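Local coordinates for regulatory protein BlaR1 (Bacillus licheniformis, PDB 1NRF) that senses beta-lactam antibiotics outside the cell, where acylation of a serine in this C-terminal sensor domain is thought to signal across the membrane, at residues G36-N41 and S157-V162; A60-Y65 and Y148-S153; W214-V219 and F227-I232. One frame throughout, in Å; residues are numbered along the deposited sequence.

Contact 1 of 3, residues G36-N41 and S157-V162; sequences GFVLFN and SPLEQV
The 2.8 Å bond from Gln161 N to Ser157 O closes the first turn of the helix that lays Pro158, Leu159 and Val162 against Val38 and Phe40. A capping box fixes that helix start: Glu160 N donates to Ser157 OG (2.9 Å), and Ser157 N returns a bond to Glu160 OE2, meeting it on the anti side and somewhat out of the carboxylate plane. The other oxygen, Glu160 OE1, forms a salt bridge with Arg58. No hydrogen bond crosses to the strand; apolar side chains carry the contact. Val38 stands in the middle and splits its two methyls among three partners. Val38 CG1, anti to the backbone N (chi1 -177°), meets Leu159 CD1 at 3.9 Å and Val162 CG2 at 3.8 Å, while Val38 CG2, beside the backbone N, reaches Pro158 CB at 4.0 Å. The valine branches run at about a right angle to the proline and leucine side chains and at a slant to Val162. One turn along the helix, Val162 CG1 touches Phe40 CB at 3.6 Å; the ring beyond that CB leads away from the helix to meet Tyr47. Strand and helix axes run almost side by side, 25° apart and 8.3 Å at their closest, as a helix lies over the sheet in the penicillin-recognising fold. Strand 33-41 is bonded through its backbone to strands 46-50 and 225-234, while helix 158-170 also covers the latter, placing Pro158 on His231 and Val162 on Phe227.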
ATOM      1  N   GLY A  36       3.101  -3.677 -13.560  1.00 34.93           N
ATOM      2  CA  GLY A  36       3.930  -4.761 -13.090  1.00 34.43           C
ATOM      3  C   GLY A  36       3.323  -5.554 -11.962  1.00 34.66           C
ATOM      4  O   GLY A  36       2.307  -5.168 -11.373  1.00 36.61           O
ATOM      5  N   PHE A  37       3.969  -6.674 -11.658  1.00 33.87           N
ATOM      6  CA  PHE A  37       3.519  -7.561 -10.605  1.00 30.24           C
ATOM      7  C   PHE A  37       4.709  -8.191  -9.890  1.00 29.50           C
ATOM      8  O   PHE A  37       5.568  -8.817 -10.516  1.00 29.63           O
ATOM      9  CB  PHE A  37       2.640  -8.654 -11.209  1.00 30.41           C
ATOM     10  CG  PHE A  37       2.246  -9.722 -10.241  1.00 31.39           C
ATOM     11  CD1 PHE A  37       1.244  -9.497  -9.303  1.00 33.48           C
ATOM     12  CD2 PHE A  37       2.863 -10.970 -10.279  1.00 32.11           C
ATOM     13  CE1 PHE A  37       0.854 -10.505  -8.415  1.00 32.08           C
ATOM     14  CE2 PHE A  37       2.488 -11.983  -9.401  1.00 31.76           C
ATOM     15  CZ  PHE A  37       1.480 -11.751  -8.467  1.00 33.07           C
ATOM     16  N   VAL A  38       4.764  -7.999  -8.577  1.00 26.52           N
ATOM     17  CA  VAL A  38       5.811  -8.586  -7.768  1.00 23.66           C
ATOM     18  C   VAL A  38       5.161  -9.435  -6.684  1.00 25.59           C
ATOM     19  O   VAL A  38       4.311  -8.954  -5.932  1.00 25.41           O
ATOM     20  CB  VAL A  38       6.683  -7.527  -7.064  1.00 22.89           C
ATOM     21  CG1 VAL A  38       7.796  -8.209  -6.296  1.00 19.13           C
ATOM     22  CG2 VAL A  38       7.267  -6.555  -8.075  1.00 23.68           C
ATOM     23  N   LEU A  39       5.540 -10.707  -6.628  1.00 26.12           N
ATOM     24  CA  LEU A  39       5.041 -11.609  -5.596  1.00 28.10           C
ATOM     25  C   LEU A  39       6.254 -12.208  -4.878  1.00 29.72           C
ATOM     26  O   LEU A  39       7.258 -12.529  -5.518  1.00 32.03           O
ATOM     27  CB  LEU A  39       4.214 -12.720  -6.214  1.00 28.51           C
ATOM     28  CG  LEU A  39       3.822 -13.845  -5.256  1.00 30.11           C
ATOM     29  CD1 LEU A  39       2.628 -13.412  -4.408  1.00 28.31           C
ATOM     30  CD2 LEU A  39       3.482 -15.088  -6.061  1.00 26.29           C
ATOM     31  N   PHE A  40       6.175 -12.347  -3.557  1.00 30.52           N
ATOM     32  CA  PHE A  40       7.279 -12.920  -2.795  1.00 29.96           C
ATOM     33  C   PHE A  40       6.865 -14.078  -1.895  1.00 31.30           C
ATOM     34  O   PHE A  40       6.046 -13.911  -0.985  1.00 31.01           O
ATOM     35  CB  PHE A  40       7.972 -11.845  -1.950  1.00 29.96           C
ATOM     36  CG  PHE A  40       9.150 -12.361  -1.153  1.00 30.03           C
ATOM     37  CD1 PHE A  40       9.062 -12.514   0.236  1.00 28.84           C
ATOM     38  CD2 PHE A  40      10.338 -12.714  -1.792  1.00 27.20           C
ATOM     39  CE1 PHE A  40      10.142 -13.013   0.972  1.00 29.02           C
ATOM     40  CE2 PHE A  40      11.420 -13.213  -1.068  1.00 27.87           C
ATOM     41  CZ  PHE A  40      11.320 -13.364   0.323  1.00 26.57           C
ATOM     42  N   ASN A  41       7.447 -15.250  -2.161  1.00 31.91           N
ATOM     43  CA  ASN A  41       7.185 -16.463  -1.388  1.00 32.51           C
ATOM     44  C   ASN A  41       8.220 -16.542  -0.258  1.00 32.71           C
ATOM     45  O   ASN A  41       9.395 -16.807  -0.501  1.00 30.14           O
ATOM     46  CB  ASN A  41       7.303 -17.694  -2.292  1.00 30.59           C
ATOM     47  CG  ASN A  41       6.809 -18.968  -1.624  1.00 31.07           C
ATOM     48  OD1 ASN A  41       7.041 -19.188  -0.432  1.00 31.54           O
ATOM     49  ND2 ASN A  41       6.139 -19.822  -2.395  1.00 27.94           N
ATOM     50  N   SER A 157       9.233   1.720  -5.410  1.00 26.96           N
ATOM     51  CA  SER A 157       8.954   0.777  -6.485  1.00 27.54           C
ATOM     52  C   SER A 157       8.100  -0.373  -6.015  1.00 26.05           C
ATOM     53  O   SER A 157       8.020  -0.640  -4.823  1.00 29.45           O
ATOM     54  CB  SER A 157      10.257   0.203  -7.047  1.00 29.11           C
ATOM     55  OG  SER A 157      10.848  -0.694  -6.119  1.00 29.66           O
ATOM     56  N   PRO A 158       7.427  -1.063  -6.949  1.00 27.35           N
ATOM     57  CA  PRO A 158       6.581  -2.213  -6.587  1.00 25.60           C
ATOM     58  C   PRO A 158       7.406  -3.242  -5.795  1.00 26.12           C
ATOM     59  O   PRO A 158       6.919  -3.855  -4.852  1.00 27.19           O
ATOM     60  CB  PRO A 158       6.144  -2.749  -7.944  1.00 25.43           C
ATOM     61  CG  PRO A 158       6.013  -1.490  -8.762  1.00 26.08           C
ATOM     62  CD  PRO A 158       7.239  -0.689  -8.367  1.00 25.06           C
ATOM     63  N   LEU A 159       8.666  -3.410  -6.190  1.00 27.59           N
ATOM     64  CA  LEU A 159       9.585  -4.340  -5.539  1.00 27.38           C
ATOM     65  C   LEU A 159       9.924  -3.839  -4.137  1.00 27.53           C
ATOM     66  O   LEU A 159       9.965  -4.617  -3.174  1.00 27.84           O
ATOM     67  CB  LEU A 159      10.866  -4.472  -6.370  1.00 26.98           C
ATOM     68  CG  LEU A 159      11.934  -5.417  -5.819  1.00 26.56           C
ATOM     69  CD1 LEU A 159      11.358  -6.815  -5.681  1.00 27.25           C
ATOM     70  CD2 LEU A 159      13.138  -5.419  -6.746  1.00 24.24           C
ATOM     71  N   GLU A 160      10.172  -2.538  -4.025  1.00 25.79           N
ATOM     72  CA  GLU A 160      10.477  -1.941  -2.731  1.00 24.64           C
ATOM     73  C   GLU A 160       9.270  -2.076  -1.800  1.00 24.30           C
ATOM     74  O   GLU A 160       9.416  -2.340  -0.609  1.00 26.11           O
ATOM     75  CB  GLU A 160      10.854  -0.472  -2.901  1.00 25.85           C
ATOM     76  CG  GLU A 160      12.319  -0.237  -3.256  1.00 30.43           C
ATOM     77  CD  GLU A 160      12.626   1.227  -3.601  1.00 35.23           C
ATOM     78  OE1 GLU A 160      13.815   1.594  -3.600  1.00 36.50           O
ATOM     79  OE2 GLU A 160      11.690   2.010  -3.884  1.00 37.54           O
ATOM     80  N   GLN A 161       8.079  -1.899  -2.351  1.00 22.84           N
ATOM     81  CA  GLN A 161       6.854  -2.029  -1.568  1.00 25.91           C
ATOM     82  C   GLN A 161       6.811  -3.410  -0.887  1.00 26.03           C
ATOM     83  O   GLN A 161       6.603  -3.502   0.325  1.00 25.91           O
ATOM     84  CB  GLN A 161       5.621  -1.867  -2.473  1.00 26.98           C
ATOM     85  CG  GLN A 161       5.382  -0.469  -3.032  1.00 27.80           C
ATOM     86  CD  GLN A 161       4.504   0.399  -2.127  1.00 29.77           C
ATOM     87  OE1 GLN A 161       3.825   1.314  -2.599  1.00 29.13           O
ATOM     88  NE2 GLN A 161       4.525   0.118  -0.830  1.00 24.67           N
ATOM     89  N   VAL A 162       7.009  -4.473  -1.671  1.00 25.20           N
ATOM     90  CA  VAL A 162       6.998  -5.843  -1.148  1.00 23.58           C
ATOM     91  C   VAL A 162       8.032  -6.037  -0.044  1.00 25.66           C
ATOM     92  O   VAL A 162       7.712  -6.559   1.028  1.00 27.33           O
ATOM     93  CB  VAL A 162       7.263  -6.906  -2.280  1.00 24.29           C
ATOM     94  CG1 VAL A 162       7.621  -8.257  -1.665  1.00 21.29           C
ATOM     95  CG2 VAL A 162       6.019  -7.055  -3.182  1.00 19.04           C
TER

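Contact 2 of 3, residues A60-Y65 and Y148-S153; sequences APASTY and YWLDGS
Tyr65 and Tyr148 meet in an offset edge-to-face pair, the edge of Tyr148 turned to the face of Tyr65, within an aromatic cluster completed by Trp149. Tyr65 belongs to the SxxK motif (Ser63 to Lys66) of penicillin-recognising proteins, whose Ser63 is probably the residue acylated by the antibiotic; Ser63 OG is hydrogen-bonded to Lys66 NZ. The cluster is the tight part. The two tyrosine planes stand 74° apart, and Tyr148 CE2 comes to 3.7 Å from Tyr65 CE2. Trp149 CB presses on Tyr65 CD2 at 3.8 Å. Tyr65 CG lies anti to its own backbone N (chi1 -178°), which points the ring at Tyr148 and Trp149. Trp149 has a second conformer, which makes the exact place of its indole beside Tyr148 less certain. The backbones are joined by one weak, bent bond, Ala62 N to Trp149 O (2.8 Å), and Pro61 CG also rests on Trp149 O. On the more exposed side the packing is looser: Ala60 CB lies 4.0 Å from both Gly152 CA and Leu150 O, and the partly exposed Leu150 lays CD2 over Ala62 at 3.9 Å from its CB. At the buried end, Tyr148 OH is hydrogen-bonded to Asp120 and also accepts from a water at 2.9 Å, and this same water lies 2.6 Å from Tyr65 OH.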
ATOM      1  N   ALA A  60       4.768   7.535  -7.310  1.00 25.73           N
ATOM      2  CA  ALA A  60       4.220   8.112  -6.101  1.00 28.57           C
ATOM      3  C   ALA A  60       3.435   6.970  -5.432  1.00 28.12           C
ATOM      4  O   ALA A  60       2.657   6.273  -6.080  1.00 27.04           O
ATOM      5  CB  ALA A  60       3.297   9.278  -6.439  1.00 27.34           C
ATOM      6  N   PRO A  61       3.644   6.761  -4.129  1.00 28.94           N
ATOM      7  CA  PRO A  61       2.938   5.691  -3.412  1.00 27.34           C
ATOM      8  C   PRO A  61       1.424   5.887  -3.274  1.00 26.49           C
ATOM      9  O   PRO A  61       0.671   4.913  -3.181  1.00 26.90           O
ATOM     10  CB  PRO A  61       3.648   5.662  -2.066  1.00 26.80           C
ATOM     11  CG  PRO A  61       4.055   7.112  -1.875  1.00 28.68           C
ATOM     12  CD  PRO A  61       4.573   7.483  -3.240  1.00 27.78           C
ATOM     13  N   ALA A  62       0.986   7.141  -3.266  1.00 27.27           N
ATOM     14  CA  ALA A  62      -0.432   7.475  -3.124  1.00 26.18           C
ATOM     15  C   ALA A  62      -1.022   6.823  -1.862  1.00 25.45           C
ATOM     16  O   ALA A  62      -0.313   6.633  -0.872  1.00 25.18           O
ATOM     17  CB  ALA A  62      -1.202   7.039  -4.369  1.00 23.44           C
ATOM     18  N   SER A  63      -2.304   6.478  -1.883  1.00 25.19           N
ATOM     19  CA  SER A  63      -2.905   5.857  -0.703  1.00 25.97           C
ATOM     20  C   SER A  63      -2.217   4.595  -0.159  1.00 27.08           C
ATOM     21  O   SER A  63      -2.556   4.157   0.933  1.00 26.43           O
ATOM     22  CB  SER A  63      -4.375   5.532  -0.948  1.00 26.26           C
ATOM     23  OG  SER A  63      -5.188   6.655  -0.716  1.00 24.42           O
ATOM     24  N   THR A  64      -1.273   4.000  -0.893  1.00 26.81           N
ATOM     25  CA  THR A  64      -0.601   2.802  -0.364  1.00 26.81           C
ATOM     26  C   THR A  64       0.232   3.176   0.852  1.00 26.67           C
ATOM     27  O   THR A  64       0.489   2.348   1.724  1.00 25.45           O
ATOM     28  CB  THR A  64       0.364   2.104  -1.402  1.00 26.87           C
ATOM     29  OG1 THR A  64       1.476   2.958  -1.712  1.00 22.11           O
ATOM     30  CG2 THR A  64      -0.386   1.742  -2.662  1.00 23.79           C
ATOM     31  N   TYR A  65       0.633   4.440   0.907  1.00 25.94           N
ATOM     32  CA  TYR A  65       1.472   4.923   1.989  1.00 27.63           C
ATOM     33  C   TYR A  65       0.747   5.093   3.341  1.00 28.60           C
ATOM     34  O   TYR A  65       1.390   5.171   4.396  1.00 28.55           O
ATOM     35  CB  TYR A  65       2.120   6.250   1.558  1.00 28.16           C
ATOM     36  CG  TYR A  65       3.036   6.809   2.601  1.00 27.45           C
ATOM     37  CD1 TYR A  65       4.277   6.227   2.836  1.00 26.66           C
ATOM     38  CD2 TYR A  65       2.621   7.849   3.428  1.00 25.91           C
ATOM     39  CE1 TYR A  65       5.079   6.652   3.877  1.00 27.97           C
ATOM     40  CE2 TYR A  65       3.413   8.291   4.474  1.00 28.97           C
ATOM     41  CZ  TYR A  65       4.642   7.682   4.697  1.00 29.38           C
ATOM     42  OH  TYR A  65       5.428   8.085   5.744  1.00 28.01           O
ATOM     43  N   TYR A 148       3.257  14.912   0.173  1.00 40.90           N
ATOM     44  CA  TYR A 148       4.515  14.282  -0.243  1.00 38.68           C
ATOM     45  C   TYR A 148       4.347  12.885  -0.821  1.00 39.75           C
ATOM     46  O   TYR A 148       5.144  12.449  -1.655  1.00 39.11           O
ATOM     47  CB  TYR A 148       5.501  14.204   0.930  1.00 34.73           C
ATOM     48  CG  TYR A 148       4.998  13.462   2.161  1.00 32.07           C
ATOM     49  CD1 TYR A 148       4.152  14.078   3.075  1.00 31.62           C
ATOM     50  CD2 TYR A 148       5.415  12.155   2.430  1.00 30.76           C
ATOM     51  CE1 TYR A 148       3.734  13.419   4.234  1.00 30.77           C
ATOM     52  CE2 TYR A 148       5.008  11.487   3.578  1.00 27.70           C
ATOM     53  CZ  TYR A 148       4.169  12.121   4.478  1.00 32.55           C
ATOM     54  OH  TYR A 148       3.758  11.458   5.618  1.00 34.27           O
ATOM     55  N   TRP A 149       3.303  12.200  -0.369  0.70 39.33           N
ATOM     56  CA  TRP A 149       3.007  10.840  -0.795  0.70 39.74           C
ATOM     57  C   TRP A 149       2.047  10.788  -1.978  0.70 39.82           C
ATOM     58  O   TRP A 149       1.592   9.709  -2.373  0.70 40.07           O
ATOM     59  CB  TRP A 149       2.417  10.061   0.383  0.70 39.24           C
ATOM     60  CG  TRP A 149       1.352  10.820   1.080  0.70 39.32           C
ATOM     61  CD1 TRP A 149       1.519  11.786   2.027  0.70 39.76           C
ATOM     62  CD2 TRP A 149      -0.053  10.748   0.824  0.70 41.46           C
ATOM     63  NE1 TRP A 149       0.306  12.327   2.376  0.70 40.45           N
ATOM     64  CE2 TRP A 149      -0.678  11.709   1.654  0.70 41.15           C
ATOM     65  CE3 TRP A 149      -0.847   9.965  -0.029  0.70 40.60           C
ATOM     66  CZ2 TRP A 149      -2.062  11.909   1.658  0.70 41.66           C
ATOM     67  CZ3 TRP A 149      -2.223  10.162  -0.027  0.70 40.85           C
ATOM     68  CH2 TRP A 149      -2.817  11.130   0.813  0.70 42.58           C
ATOM     69  N   LEU A 150       1.742  11.953  -2.540  1.00 40.25           N
ATOM     70  CA  LEU A 150       0.835  12.044  -3.678  1.00 38.78           C
ATOM     71  C   LEU A 150       1.376  12.868  -4.830  1.00 38.42           C
ATOM     72  O   LEU A 150       1.122  12.549  -5.991  1.00 38.83           O
ATOM     73  CB  LEU A 150      -0.511  12.636  -3.244  1.00 40.17           C
ATOM     74  CG  LEU A 150      -1.627  11.692  -2.790  1.00 42.57           C
ATOM     75  CD1 LEU A 150      -2.797  12.505  -2.243  1.00 42.90           C
ATOM     76  CD2 LEU A 150      -2.088  10.820  -3.966  1.00 44.14           C
ATOM     77  N   ASP A 151       2.121  13.926  -4.513  1.00 38.41           N
ATOM     78  CA  ASP A 151       2.661  14.818  -5.539  1.00 37.15           C
ATOM     79  C   ASP A 151       3.869  14.293  -6.314  1.00 37.81           C
ATOM     80  O   ASP A 151       4.348  14.944  -7.248  1.00 37.87           O
ATOM     81  CB  ASP A 151       2.989  16.180  -4.925  1.00 36.52           C
ATOM     82  CG  ASP A 151       4.100  16.113  -3.896  1.00 38.10           C
ATOM     83  OD1 ASP A 151       4.255  17.117  -3.166  1.00 39.24           O
ATOM     84  OD2 ASP A 151       4.817  15.083  -3.812  1.00 33.34           O
ATOM     85  N   GLY A 152       4.374  13.127  -5.928  1.00 36.12           N
ATOM     86  CA  GLY A 152       5.498  12.574  -6.653  1.00 35.35           C
ATOM     87  C   GLY A 152       6.871  12.908  -6.121  1.00 35.40           C
ATOM     88  O   GLY A 152       7.877  12.641  -6.790  1.00 35.03           O
ATOM     89  N   SER A 153       6.927  13.514  -4.939  1.00 34.27           N
ATOM     90  CA  SER A 153       8.216  13.822  -4.327  1.00 31.85           C
ATOM     91  C   SER A 153       8.704  12.474  -3.783  1.00 30.71           C
ATOM     92  O   SER A 153       9.780  11.996  -4.135  1.00 29.75           O
ATOM     93  CB  SER A 153       8.042  14.850  -3.205  1.00 30.83           C
ATOM     94  OG  SER A 153       6.970  14.506  -2.346  1.00 29.95           O
TER
HETATM   95  O   HOH W   1       3.902   9.280   7.544  1.00 38.31           O

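Contact 3 of 3, residues W214-V219 and F227-I232; sequences WFIGYV and FFAVHI
Over one face of the Trp214 indole stands the edge of His231, its CD2 above the centre and 3.5 Å from Trp214 CE2, the two planes 78° apart in an edge-to-face pair. His231 CB lies over the six-membered ring as a CH-pi contact. His231 CG, anti to the backbone N (chi1 178°), brings the imidazole over the indole, and its ring also stacks on Phe59; Trp214 NE1 is hydrogen-bonded to Ala60 O. On the opposite side of the sheet the Phe228 ring covers Gly217: Gly217 CA sits 4.1 Å from the ring centroid, and Gly217 O is over the rim. Phe215 CE2 comes to the edge of this ring, 3.5 Å from Phe228 CE2. Strands 211-220 and 225-234 form an antiparallel beta hairpin in the central sheet, and a phenylalanine lying across a cross-strand glycine recalls the aromatic rescue of glycine in such sheets. Phe215-Val230 and Gly217-Phe228 are the hydrogen-bonded pairs. Within the second, Phe228 N gives Gly217 O an almost straight bond of 2.9 Å (177°), and Gly217 N returns one of 3.0 Å to Phe228 O. Phe215 and Val230 project onto helix 239-253, whereas Trp214 and Ile216 face helix 158-170. Further along the face of Trp214 and Ile216, Tyr218 CB touches Phe227 CD2 at 3.7 Å, and Tyr169 meets both rings edge-to-face.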
ATOM      1  N   TRP A 214      -2.334   1.407  -7.653  1.00 28.20           N
ATOM      2  CA  TRP A 214      -1.536   0.550  -6.784  1.00 26.86           C
ATOM      3  C   TRP A 214      -2.403  -0.405  -5.976  1.00 26.31           C
ATOM      4  O   TRP A 214      -3.515  -0.076  -5.572  1.00 26.74           O
ATOM      5  CB  TRP A 214      -0.780   1.354  -5.725  1.00 25.35           C
ATOM      6  CG  TRP A 214       0.527   1.990  -6.054  1.00 23.44           C
ATOM      7  CD1 TRP A 214       0.771   3.330  -6.138  1.00 21.56           C
ATOM      8  CD2 TRP A 214       1.813   1.347  -6.092  1.00 23.20           C
ATOM      9  NE1 TRP A 214       2.120   3.566  -6.203  1.00 24.24           N
ATOM     10  CE2 TRP A 214       2.789   2.371  -6.177  1.00 23.30           C
ATOM     11  CE3 TRP A 214       2.236   0.008  -6.056  1.00 22.23           C
ATOM     12  CZ2 TRP A 214       4.168   2.101  -6.223  1.00 22.11           C
ATOM     13  CZ3 TRP A 214       3.608  -0.264  -6.104  1.00 21.54           C
ATOM     14  CH2 TRP A 214       4.556   0.781  -6.185  1.00 22.24           C
ATOM     15  N   PHE A 215      -1.868  -1.590  -5.734  1.00 26.29           N
ATOM     16  CA  PHE A 215      -2.519  -2.556  -4.874  1.00 25.01           C
ATOM     17  C   PHE A 215      -1.416  -3.438  -4.317  1.00 25.00           C
ATOM     18  O   PHE A 215      -0.846  -4.275  -5.023  1.00 24.03           O
ATOM     19  CB  PHE A 215      -3.578  -3.397  -5.581  1.00 23.63           C
ATOM     20  CG  PHE A 215      -4.355  -4.256  -4.630  1.00 23.65           C
ATOM     21  CD1 PHE A 215      -5.013  -3.678  -3.552  1.00 24.17           C
ATOM     22  CD2 PHE A 215      -4.335  -5.641  -4.737  1.00 25.17           C
ATOM     23  CE1 PHE A 215      -5.632  -4.466  -2.582  1.00 27.64           C
ATOM     24  CE2 PHE A 215      -4.950  -6.446  -3.777  1.00 26.57           C
ATOM     25  CZ  PHE A 215      -5.599  -5.857  -2.690  1.00 27.79           C
ATOM     26  N   ILE A 216      -1.105  -3.206  -3.048  1.00 22.92           N
ATOM     27  CA  ILE A 216      -0.063  -3.936  -2.355  1.00 24.57           C
ATOM     28  C   ILE A 216      -0.680  -4.632  -1.159  1.00 25.38           C
ATOM     29  O   ILE A 216      -1.782  -4.299  -0.746  1.00 25.69           O
ATOM     30  CB  ILE A 216       1.058  -2.977  -1.860  1.00 25.03           C
ATOM     31  CG1 ILE A 216       0.550  -2.106  -0.697  1.00 23.29           C
ATOM     32  CG2 ILE A 216       1.512  -2.091  -3.007  1.00 22.77           C
ATOM     33  CD1 ILE A 216       1.603  -1.163  -0.130  1.00 20.33           C
ATOM     34  N   GLY A 217       0.039  -5.601  -0.608  1.00 25.97           N
ATOM     35  CA  GLY A 217      -0.466  -6.321   0.540  1.00 27.29           C
ATOM     36  C   GLY A 217       0.132  -7.708   0.623  1.00 29.06           C
ATOM     37  O   GLY A 217       1.179  -7.987   0.045  1.00 28.56           O
ATOM     38  N   TYR A 218      -0.531  -8.592   1.353  1.00 29.51           N
ATOM     39  CA  TYR A 218      -0.026  -9.942   1.490  1.00 30.11           C
ATOM     40  C   TYR A 218      -1.134 -10.956   1.769  1.00 30.82           C
ATOM     41  O   TYR A 218      -2.273 -10.604   2.084  1.00 28.28           O
ATOM     42  CB  TYR A 218       1.046  -9.976   2.590  1.00 27.95           C
ATOM     43  CG  TYR A 218       0.653  -9.210   3.823  1.00 28.45           C
ATOM     44  CD1 TYR A 218      -0.117  -9.806   4.821  1.00 28.94           C
ATOM     45  CD2 TYR A 218       0.985  -7.860   3.963  1.00 26.81           C
ATOM     46  CE1 TYR A 218      -0.550  -9.076   5.927  1.00 28.90           C
ATOM     47  CE2 TYR A 218       0.553  -7.124   5.060  1.00 26.74           C
ATOM     48  CZ  TYR A 218      -0.213  -7.736   6.038  1.00 26.42           C
ATOM     49  OH  TYR A 218      -0.663  -7.011   7.111  1.00 28.25           O
ATOM     50  N   VAL A 219      -0.792 -12.222   1.599  1.00 32.45           N
ATOM     51  CA  VAL A 219      -1.729 -13.303   1.854  1.00 33.90           C
ATOM     52  C   VAL A 219      -1.113 -14.182   2.930  1.00 33.97           C
ATOM     53  O   VAL A 219       0.044 -14.618   2.816  1.00 33.06           O
ATOM     54  CB  VAL A 219      -1.982 -14.156   0.591  1.00 33.49           C
ATOM     55  CG1 VAL A 219      -2.846 -15.360   0.945  1.00 35.86           C
ATOM     56  CG2 VAL A 219      -2.668 -13.314  -0.482  1.00 36.52           C
ATOM     57  N   PHE A 227       3.815 -11.909  -0.149  1.00 29.55           N
ATOM     58  CA  PHE A 227       3.793 -10.455  -0.238  1.00 28.12           C
ATOM     59  C   PHE A 227       3.706 -10.082  -1.706  1.00 27.61           C
ATOM     60  O   PHE A 227       4.432 -10.626  -2.529  1.00 27.79           O
ATOM     61  CB  PHE A 227       5.058  -9.858   0.388  1.00 29.87           C
ATOM     62  CG  PHE A 227       5.176 -10.100   1.868  1.00 29.58           C
ATOM     63  CD1 PHE A 227       5.814 -11.237   2.353  1.00 29.15           C
ATOM     64  CD2 PHE A 227       4.622  -9.203   2.774  1.00 29.13           C
ATOM     65  CE1 PHE A 227       5.899 -11.478   3.713  1.00 29.31           C
ATOM     66  CE2 PHE A 227       4.698  -9.434   4.137  1.00 30.16           C
ATOM     67  CZ  PHE A 227       5.339 -10.577   4.612  1.00 31.36           C
ATOM     68  N   PHE A 228       2.816  -9.152  -2.037  1.00 27.50           N
ATOM     69  CA  PHE A 228       2.630  -8.754  -3.429  1.00 26.58           C
ATOM     70  C   PHE A 228       2.407  -7.253  -3.633  1.00 26.95           C
ATOM     71  O   PHE A 228       1.979  -6.529  -2.734  1.00 27.94           O
ATOM     72  CB  PHE A 228       1.433  -9.504  -4.022  1.00 26.04           C
ATOM     73  CG  PHE A 228       0.148  -9.214  -3.316  1.00 24.84           C
ATOM     74  CD1 PHE A 228      -0.231  -9.950  -2.206  1.00 23.62           C
ATOM     75  CD2 PHE A 228      -0.653  -8.143  -3.716  1.00 28.46           C
ATOM     76  CE1 PHE A 228      -1.392  -9.625  -1.491  1.00 22.74           C
ATOM     77  CE2 PHE A 228      -1.812  -7.808  -3.011  1.00 25.89           C
ATOM     78  CZ  PHE A 228      -2.180  -8.555  -1.893  1.00 24.80           C
ATOM     79  N   ALA A 229       2.688  -6.802  -4.845  1.00 26.06           N
ATOM     80  CA  ALA A 229       2.515  -5.414  -5.202  1.00 25.82           C
ATOM     81  C   ALA A 229       2.296  -5.338  -6.704  1.00 26.37           C
ATOM     82  O   ALA A 229       3.040  -5.932  -7.488  1.00 26.44           O
ATOM     83  CB  ALA A 229       3.749  -4.599  -4.794  1.00 27.25           C
ATOM     84  N   VAL A 230       1.251  -4.624  -7.089  1.00 24.73           N
ATOM     85  CA  VAL A 230       0.915  -4.431  -8.483  1.00 25.96           C
ATOM     86  C   VAL A 230       0.830  -2.935  -8.738  1.00 27.79           C
ATOM     87  O   VAL A 230       0.223  -2.207  -7.950  1.00 27.65           O
ATOM     88  CB  VAL A 230      -0.463  -5.050  -8.829  1.00 25.97           C
ATOM     89  CG1 VAL A 230      -0.962  -4.512 -10.154  1.00 29.20           C
ATOM     90  CG2 VAL A 230      -0.357  -6.561  -8.900  1.00 29.45           C
ATOM     91  N   HIS A 231       1.463  -2.469  -9.813  1.00 27.05           N
ATOM     92  CA  HIS A 231       1.367  -1.063 -10.162  1.00 27.40           C
ATOM     93  C   HIS A 231       0.947  -0.986 -11.611  1.00 27.29           C
ATOM     94  O   HIS A 231       1.529  -1.661 -12.460  1.00 27.73           O
ATOM     95  CB  HIS A 231       2.686  -0.323  -9.964  1.00 27.32           C
ATOM     96  CG  HIS A 231       2.621   1.118 -10.371  1.00 26.50           C
ATOM     97  ND1 HIS A 231       2.771   1.532 -11.680  1.00 25.40           N
ATOM     98  CD2 HIS A 231       2.331   2.231  -9.658  1.00 25.07           C
ATOM     99  CE1 HIS A 231       2.572   2.834 -11.753  1.00 23.15           C
ATOM    100  NE2 HIS A 231       2.303   3.282 -10.541  1.00 27.28           N
ATOM    101  N   ILE A 232      -0.059  -0.160 -11.892  1.00 27.73           N
ATOM    102  CA  ILE A 232      -0.578  -0.021 -13.248  1.00 28.35           C
ATOM    103  C   ILE A 232      -0.678   1.409 -13.776  1.00 32.28           C
ATOM    104  O   ILE A 232      -0.565   2.392 -13.035  1.00 32.89           O
ATOM    105  CB  ILE A 232      -1.987  -0.638 -13.364  1.00 28.05           C
ATOM    106  CG1 ILE A 232      -2.971   0.157 -12.501  1.00 27.26           C
ATOM    107  CG2 ILE A 232      -1.964  -2.097 -12.935  1.00 23.16           C
ATOM    108  CD1 ILE A 232      -4.430  -0.245 -12.691  1.00 28.51           C
TER

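Contacts 1 and 3 are wholly buried and share the central sheet: strands 33-41 and 225-234 are neighbours, joined by Phe40 N to Phe227 O and Gly36 N to His231 O. Contact 3 combines backbone pairing with aromatic packing, while contact 1 lays a helix over the sheet mainly through aliphatic groups. Contact 2, about 17 Å from contact 1 between centres, is partly buried and joins two loops with rings, a water and one weak backbone bond. It lies within the chain loop that contact 1 closes. Thr64 ties it to Gln161 of contact 1, and Ala60 O to Trp214 NE1 of contact 3, so the loop carrying the presumed acylation site is fastened to the helix and the sheet.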